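PDB 6T2R: beta-glycosidase from Bacteroides caccae, which probably hydrolyses mucin O-glycans from within the chain, as an endo-beta-galactosidase of glycoside hydrolase family 16 from a gut bacterium. Local coordinates for residues N36-P42 / M70-L75; T44-I50 / G96-K102. All blocks are in the same frame, centred on the assembly; numbering follows the deposited sequence.

Interaction 1 (N36-P42 / M70-L75)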
loop_
_atom_site.group_PDB
_atom_site.type_symbol
_atom_site.label_atom_id
_atom_site.label_comp_id
_atom_site.label_asym_id
_atom_site.label_seq_id
_atom_site.Cartn_x
_atom_site.Cartn_y
_atom_site.Cartn_z
ATOM N N ASN A 36 -13.484 3.738 7.829
ATOM C CA ASN A 36 -13.010 4.581 8.960
ATOM C C ASN A 36 -12.564 3.737 10.147
ATOM O O ASN A 36 -12.289 4.345 11.213
ATOM C CB ASN A 36 -14.067 5.573 9.426
ATOM C CG ASN A 36 -14.126 6.730 8.462
ATOM O OD1 ASN A 36 -13.122 7.405 8.232
ATOM N ND2 ASN A 36 -15.277 6.909 7.848
ATOM N N PHE A 37 -12.482 2.412 9.974
ATOM C CA PHE A 37 -12.025 1.465 11.030
ATOM C C PHE A 37 -12.830 1.690 12.332
ATOM O O PHE A 37 -12.258 1.875 13.405
ATOM C CB PHE A 37 -10.509 1.620 11.184
ATOM C CG PHE A 37 -9.771 1.272 9.917
ATOM C CD1 PHE A 37 -9.878 0.013 9.363
ATOM C CD2 PHE A 37 -9.014 2.223 9.254
ATOM C CE1 PHE A 37 -9.241 -0.290 8.168
ATOM C CE2 PHE A 37 -8.363 1.915 8.073
ATOM C CZ PHE A 37 -8.482 0.659 7.524
ATOM N N ASP A 38 -14.150 1.671 12.215
ATOM C CA ASP A 38 -15.083 1.978 13.324
ATOM C C ASP A 38 -15.270 0.801 14.283
ATOM O O ASP A 38 -15.473 1.081 15.467
ATOM C CB ASP A 38 -16.459 2.309 12.779
ATOM C CG ASP A 38 -16.478 3.654 12.118
ATOM O OD1 ASP A 38 -15.660 4.529 12.512
ATOM O OD2 ASP A 38 -17.299 3.798 11.218
ATOM N N GLY A 39 -15.245 -0.442 13.796
ATOM C CA GLY A 39 -15.670 -1.623 14.585
ATOM C C GLY A 39 -14.701 -2.082 15.686
ATOM O O GLY A 39 -13.611 -1.525 15.870
ATOM N N ALA A 40 -15.098 -3.143 16.373
ATOM C CA ALA A 40 -14.253 -3.953 17.271
ATOM C C ALA A 40 -13.098 -4.583 16.481
ATOM O O ALA A 40 -12.076 -4.917 17.093
ATOM C CB ALA A 40 -15.129 -4.993 17.922
ATOM N N GLU A 41 -13.273 -4.767 15.174
ATOM C CA GLU A 41 -12.264 -5.419 14.312
ATOM C C GLU A 41 -12.380 -4.947 12.863
ATOM O O GLU A 41 -13.402 -4.400 12.461
ATOM C CB GLU A 41 -12.486 -6.925 14.351
ATOM C CG GLU A 41 -13.831 -7.338 13.800
ATOM C CD GLU A 41 -14.288 -8.661 14.373
ATOM O OE1 GLU A 41 -14.205 -9.699 13.655
ATOM O OE2 GLU A 41 -14.691 -8.648 15.559
ATOM N N PRO A 42 -11.349 -5.198 12.027
ATOM C CA PRO A 42 -11.451 -4.969 10.589
ATOM C C PRO A 42 -12.690 -5.661 10.023
ATOM O O PRO A 42 -12.992 -6.781 10.415
ATOM C CB PRO A 42 -10.157 -5.589 10.066
ATOM C CG PRO A 42 -9.173 -5.352 11.196
ATOM C CD PRO A 42 -10.006 -5.667 12.419
ATOM N N MET A 70 -7.470 -2.437 17.272
ATOM C CA MET A 70 -8.380 -1.289 17.008
ATOM C C MET A 70 -8.346 -0.408 18.261
ATOM O O MET A 70 -8.537 -0.936 19.372
ATOM C CB MET A 70 -9.812 -1.738 16.717
ATOM C CG MET A 70 -9.892 -2.822 15.705
ATOM S SD MET A 70 -9.234 -2.328 14.076
ATOM C CE MET A 70 -10.577 -1.294 13.506
ATOM N N ARG A 71 -8.019 0.868 18.101
ATOM C CA ARG A 71 -7.811 1.802 19.217
ATOM C C ARG A 71 -8.305 3.182 18.807
ATOM O O ARG A 71 -7.736 3.783 17.869
ATOM C CB ARG A 71 -6.327 1.825 19.560
ATOM C CG ARG A 71 -6.005 2.814 20.656
ATOM C CD ARG A 71 -4.633 2.514 21.214
ATOM N NE ARG A 71 -3.617 3.066 20.366
ATOM C CZ ARG A 71 -2.471 2.489 20.030
ATOM N NH1 ARG A 71 -2.147 1.267 20.417
ATOM N NH2 ARG A 71 -1.651 3.163 19.257
ATOM N N ASN A 72 -9.346 3.674 19.459
ATOM C CA ASN A 72 -9.699 5.115 19.341
ATOM C C ASN A 72 -10.249 5.361 17.925
ATOM O O ASN A 72 -9.919 6.393 17.386
ATOM C CB ASN A 72 -8.434 5.960 19.628
ATOM C CG ASN A 72 -8.702 7.398 20.004
ATOM O OD1 ASN A 72 -9.852 7.809 20.171
ATOM N ND2 ASN A 72 -7.635 8.159 20.170
ATOM N N GLY A 73 -10.921 4.381 17.308
ATOM C CA GLY A 73 -11.339 4.399 15.891
ATOM C C GLY A 73 -10.179 4.392 14.892
ATOM O O GLY A 73 -10.433 4.735 13.733
ATOM N N LEU A 74 -8.974 3.968 15.307
ATOM C CA LEU A 74 -7.775 3.746 14.449
ATOM C C LEU A 74 -7.458 2.254 14.314
ATOM O O LEU A 74 -7.432 1.518 15.342
ATOM C CB LEU A 74 -6.562 4.419 15.102
ATOM C CG LEU A 74 -6.600 5.937 15.207
ATOM C CD1 LEU A 74 -5.270 6.433 15.723
ATOM C CD2 LEU A 74 -6.939 6.574 13.863
ATOM N N LEU A 75 -7.073 1.825 13.118
ATOM C CA LEU A 75 -6.443 0.498 12.948
ATOM C C LEU A 75 -4.960 0.588 13.353
ATOM O O LEU A 75 -4.332 1.544 12.990
ATOM C CB LEU A 75 -6.590 0.037 11.493
ATOM C CG LEU A 75 -5.686 -1.147 11.115
ATOM C CD1 LEU A 75 -6.209 -2.414 11.787
ATOM C CD2 LEU A 75 -5.600 -1.301 9.586
#
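Phe37 lays one face of its ring against Leu75. The CB of Leu75 sits 3.9 Å from the centroid of the Phe37 ring and only 15° off the ring normal, which defines a CH-pi contact over the face. With CG of Leu75 anti to the backbone N (chi1 166°), the side chain runs alongside the ring and CD2 comes within 4.0 Å of Phe37 CZ.

Met70 makes the other main set of contacts. Its chain bends at both chi2 and chi3 and so folds back into the curve of the 36-42 loop. Three successive atoms then meet three parts of that loop: CG approaches Ala40 O at 3.3 Å, SD lies 3.8 Å from Pro42 CD, and CE reaches Phe37 CB at 3.7 Å. CE lies oblique to the Phe37 ring. Pro42 closes the far end of the patch, its CG 4.2 Å from Leu75 CD1.

Cohesion between the segments is therefore apolar; the nearest oxygens, Asn36 O and Gly73 O, are two acceptors 3.2 Å apart and cannot bond directly. Beyond the pair, Val255 of strand 251-263 touches Phe37, and its backbone pairs with that of Leu75. Leu97 packs on both Pro42 and Leu75.

The 70-75 segment is a beta hairpin whose type I' turn runs from Arg71 to Leu74, with both Asn72 and Gly73 at positive phi. A connecting loop packed over such a hairpin, beside strand 251-263, lies here at the surface of the beta-sandwich jelly roll of family 16 glycoside hydrolases.

Interaction 2 (T44-I50 / G96-K102)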
loop_
_atom_site.group_PDB
_atom_site.type_symbol
_atom_site.label_atom_id
_atom_site.label_comp_id
_atom_site.label_asym_id
_atom_site.label_seq_id
_atom_site.Cartn_x
_atom_site.Cartn_y
_atom_site.Cartn_z
ATOM N N THR A 44 -14.792 -7.848 8.006
ATOM C CA THR A 44 -14.304 -9.169 7.533
ATOM C C THR A 44 -14.754 -9.378 6.103
ATOM O O THR A 44 -14.202 -10.284 5.443
ATOM C CB THR A 44 -14.786 -10.337 8.399
ATOM O OG1 THR A 44 -16.194 -10.182 8.543
ATOM C CG2 THR A 44 -14.109 -10.362 9.744
ATOM N N SER A 45 -15.704 -8.576 5.655
ATOM C CA SER A 45 -16.177 -8.590 4.257
ATOM C C SER A 45 -15.210 -7.791 3.377
ATOM O O SER A 45 -15.372 -7.802 2.164
ATOM C CB SER A 45 -17.549 -8.048 4.153
ATOM O OG SER A 45 -17.518 -6.638 4.275
ATOM N N VAL A 46 -14.224 -7.120 3.948
ATOM C CA VAL A 46 -13.301 -6.281 3.143
ATOM C C VAL A 46 -11.876 -6.771 3.336
ATOM O O VAL A 46 -11.176 -6.850 2.327
ATOM C CB VAL A 46 -13.434 -4.796 3.520
ATOM C CG1 VAL A 46 -12.287 -3.985 2.954
ATOM C CG2 VAL A 46 -14.771 -4.238 3.055
ATOM N N TRP A 47 -11.484 -7.012 4.589
ATOM C CA TRP A 47 -10.088 -7.255 5.030
ATOM C C TRP A 47 -9.895 -8.704 5.496
ATOM O O TRP A 47 -10.847 -9.317 6.026
ATOM C CB TRP A 47 -9.709 -6.310 6.158
ATOM C CG TRP A 47 -9.804 -4.866 5.796
ATOM C CD1 TRP A 47 -10.766 -3.980 6.180
ATOM C CD2 TRP A 47 -8.883 -4.128 4.991
ATOM N NE1 TRP A 47 -10.508 -2.740 5.657
ATOM C CE2 TRP A 47 -9.353 -2.796 4.937
ATOM C CE3 TRP A 47 -7.713 -4.454 4.304
ATOM C CZ2 TRP A 47 -8.675 -1.787 4.254
ATOM C CZ3 TRP A 47 -7.055 -3.459 3.622
ATOM C CH2 TRP A 47 -7.537 -2.151 3.580
ATOM N N SER A 48 -8.689 -9.211 5.286
ATOM C CA SER A 48 -8.145 -10.453 5.877
ATOM C C SER A 48 -6.724 -10.140 6.325
ATOM O O SER A 48 -6.054 -9.226 5.705
ATOM C CB SER A 48 -8.173 -11.595 4.876
ATOM O OG SER A 48 -9.472 -11.812 4.352
ATOM N N ARG A 49 -6.271 -10.834 7.360
ATOM C CA ARG A 49 -4.861 -10.776 7.810
ATOM C C ARG A 49 -3.981 -11.386 6.731
ATOM O O ARG A 49 -4.425 -12.347 6.043
ATOM C CB ARG A 49 -4.659 -11.470 9.160
ATOM C CG ARG A 49 -5.384 -10.779 10.304
ATOM C CD ARG A 49 -4.997 -11.338 11.671
ATOM N NE ARG A 49 -5.669 -10.562 12.700
ATOM C CZ ARG A 49 -5.727 -10.864 13.995
ATOM N NH1 ARG A 49 -5.106 -11.914 14.488
ATOM N NH2 ARG A 49 -6.372 -10.067 14.807
ATOM N N ILE A 50 -2.778 -10.843 6.580
ATOM C CA ILE A 50 -1.865 -11.319 5.515
ATOM C C ILE A 50 -1.107 -12.521 6.061
ATOM O O ILE A 50 -0.423 -12.426 7.074
ATOM C CB ILE A 50 -0.909 -10.207 5.041
ATOM C CG1 ILE A 50 -1.638 -9.017 4.395
ATOM C CG2 ILE A 50 0.143 -10.793 4.120
ATOM C CD1 ILE A 50 -0.757 -7.805 4.190
ATOM N N GLY A 96 -0.529 -7.174 8.999
ATOM C CA GLY A 96 -0.942 -6.664 7.684
ATOM C C GLY A 96 -2.350 -7.114 7.346
ATOM O O GLY A 96 -2.755 -8.203 7.804
ATOM N N LEU A 97 -3.090 -6.248 6.650
ATOM C CA LEU A 97 -4.420 -6.547 6.097
ATOM C C LEU A 97 -4.384 -6.374 4.575
ATOM O O LEU A 97 -3.668 -5.461 4.089
ATOM C CB LEU A 97 -5.453 -5.602 6.693
ATOM C CG LEU A 97 -5.728 -5.702 8.197
ATOM C CD1 LEU A 97 -6.866 -4.750 8.543
ATOM C CD2 LEU A 97 -6.104 -7.108 8.645
ATOM N N TRP A 98 -5.170 -7.183 3.858
ATOM C CA TRP A 98 -5.376 -7.022 2.399
ATOM C C TRP A 98 -6.831 -7.281 2.018
ATOM O O TRP A 98 -7.610 -7.846 2.816
ATOM C CB TRP A 98 -4.382 -7.857 1.593
ATOM C CG TRP A 98 -4.473 -9.350 1.715
ATOM C CD1 TRP A 98 -5.521 -10.119 2.137
ATOM C CD2 TRP A 98 -3.455 -10.266 1.287
ATOM N NE1 TRP A 98 -5.203 -11.444 2.039
ATOM C CE2 TRP A 98 -3.941 -11.566 1.528
ATOM C CE3 TRP A 98 -2.183 -10.099 0.727
ATOM C CZ2 TRP A 98 -3.205 -12.700 1.217
ATOM C CZ3 TRP A 98 -1.441 -11.223 0.444
ATOM C CH2 TRP A 98 -1.953 -12.505 0.674
ATOM N N THR A 99 -7.221 -6.737 0.887
ATOM C CA THR A 99 -8.611 -6.836 0.393
ATOM C C THR A 99 -8.684 -7.955 -0.644
ATOM O O THR A 99 -9.718 -8.017 -1.328
ATOM C CB THR A 99 -9.126 -5.556 -0.273
ATOM O OG1 THR A 99 -8.423 -5.262 -1.486
ATOM C CG2 THR A 99 -9.092 -4.380 0.665
ATOM N N LYS A 100 -7.620 -8.751 -0.766
ATOM C CA LYS A 100 -7.582 -9.864 -1.724
ATOM C C LYS A 100 -8.855 -10.702 -1.566
ATOM O O LYS A 100 -9.189 -11.057 -0.449
ATOM C CB LYS A 100 -6.366 -10.765 -1.519
ATOM C CG LYS A 100 -6.282 -11.911 -2.531
ATOM C CD LYS A 100 -5.224 -12.944 -2.209
ATOM C CE LYS A 100 -3.840 -12.363 -2.311
ATOM N NZ LYS A 100 -2.824 -13.427 -2.421
ATOM N N ASP A 101 -9.498 -11.018 -2.683
ATOM C CA ASP A 101 -10.666 -11.921 -2.779
ATOM C C ASP A 101 -11.877 -11.259 -2.127
ATOM O O ASP A 101 -12.894 -11.923 -2.127
ATOM C CB ASP A 101 -10.373 -13.301 -2.177
ATOM C CG ASP A 101 -9.270 -14.079 -2.913
ATOM O OD1 ASP A 101 -9.309 -14.106 -4.151
ATOM O OD2 ASP A 101 -8.337 -14.611 -2.254
ATOM N N LYS A 102 -11.793 -10.013 -1.635
ATOM C CA LYS A 102 -12.948 -9.358 -0.943
ATOM C C LYS A 102 -13.322 -8.004 -1.552
ATOM O O LYS A 102 -14.520 -7.747 -1.666
ATOM C CB LYS A 102 -12.649 -9.187 0.549
ATOM C CG LYS A 102 -12.598 -10.500 1.317
ATOM C CD LYS A 102 -12.325 -10.400 2.815
ATOM C CE LYS A 102 -12.568 -11.746 3.460
ATOM N NZ LYS A 102 -12.123 -11.744 4.855
HETATM O O HOH W 1 -9.068 -10.035 2.119
#
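Lys102 NZ is gripped by three oxygens of the 44-50 segment: Thr44 O at 2.6 Å, Ser48 OG at 2.7 Å and Trp47 O at 3.0 Å. The chain, extended beyond CG, carries the ammonium across the backbone turn at Ser45 and Val46. The bonds differ in approach: NZ lies 15° from the carbonyl plane of Thr44 but 48° out of that of Trp47. Three oxygens around one ammonium would probably stabilise its positive charge. Ser48 OG also donates to a water, which in turn donates to the carbonyl oxygens of Trp98 and Lys100, tying the serine to the bend after the strand.

Ser48 and Trp98 form an antiparallel hydrogen-bonded pair, and Arg49 with Leu97 the adjoining non-hydrogen-bonded one. Ser48 N to Trp98 O measures 3.0 Å, and both bonds of the pair run nearly along the C=O axis. Ile50 N extends the pairing to Gly96 O, although from well above that carbonyl plane. The short strand 48-49 thus joins strand 92-98, whose backbone also pairs with strand 228-233, within the antiparallel beta-sandwich of the family 16 fold.

Side chains pack on both faces of this pairing. The Trp47 indole lies between Thr99 CG2, which is 3.9 Å from the centroid of its six-membered ring, and Leu97 CD1 on the opposite face; Trp47 NE1 bonds to Asp35. On the Ser48 face, Trp98 has CG between its backbone N and carbonyl carbon (chi1 65°), which swings the indole under Ile50. The isoleucine CG1 comes within 3.8 Å of Trp98 CD2, while Lys100 CE lies over the other face of that indole.

Overall arrangement
The centres of the two interactions lie 15 Å apart, and their segments alternate along the chain: 36-42, 44-50, 70-75, then 96-102. One piece of chain supplies the first partner of both. Segment 70-75 spans the hairpin between strands 68-71 and 74-81, and 96-102 the end of strand 92-98 and the loop after it; 74-81 and 92-98 are neighbours. Direct packing joins the contacts: Pro42 CG is 3.6 Å from Leu97 CD1. Interaction 1 has its centre 18 Å from that of the chain, against 13 Å for interaction 2. Together they pack residues 36-50, the connection after strand 29-35, along strands 74-81 and 92-98 of the sandwich.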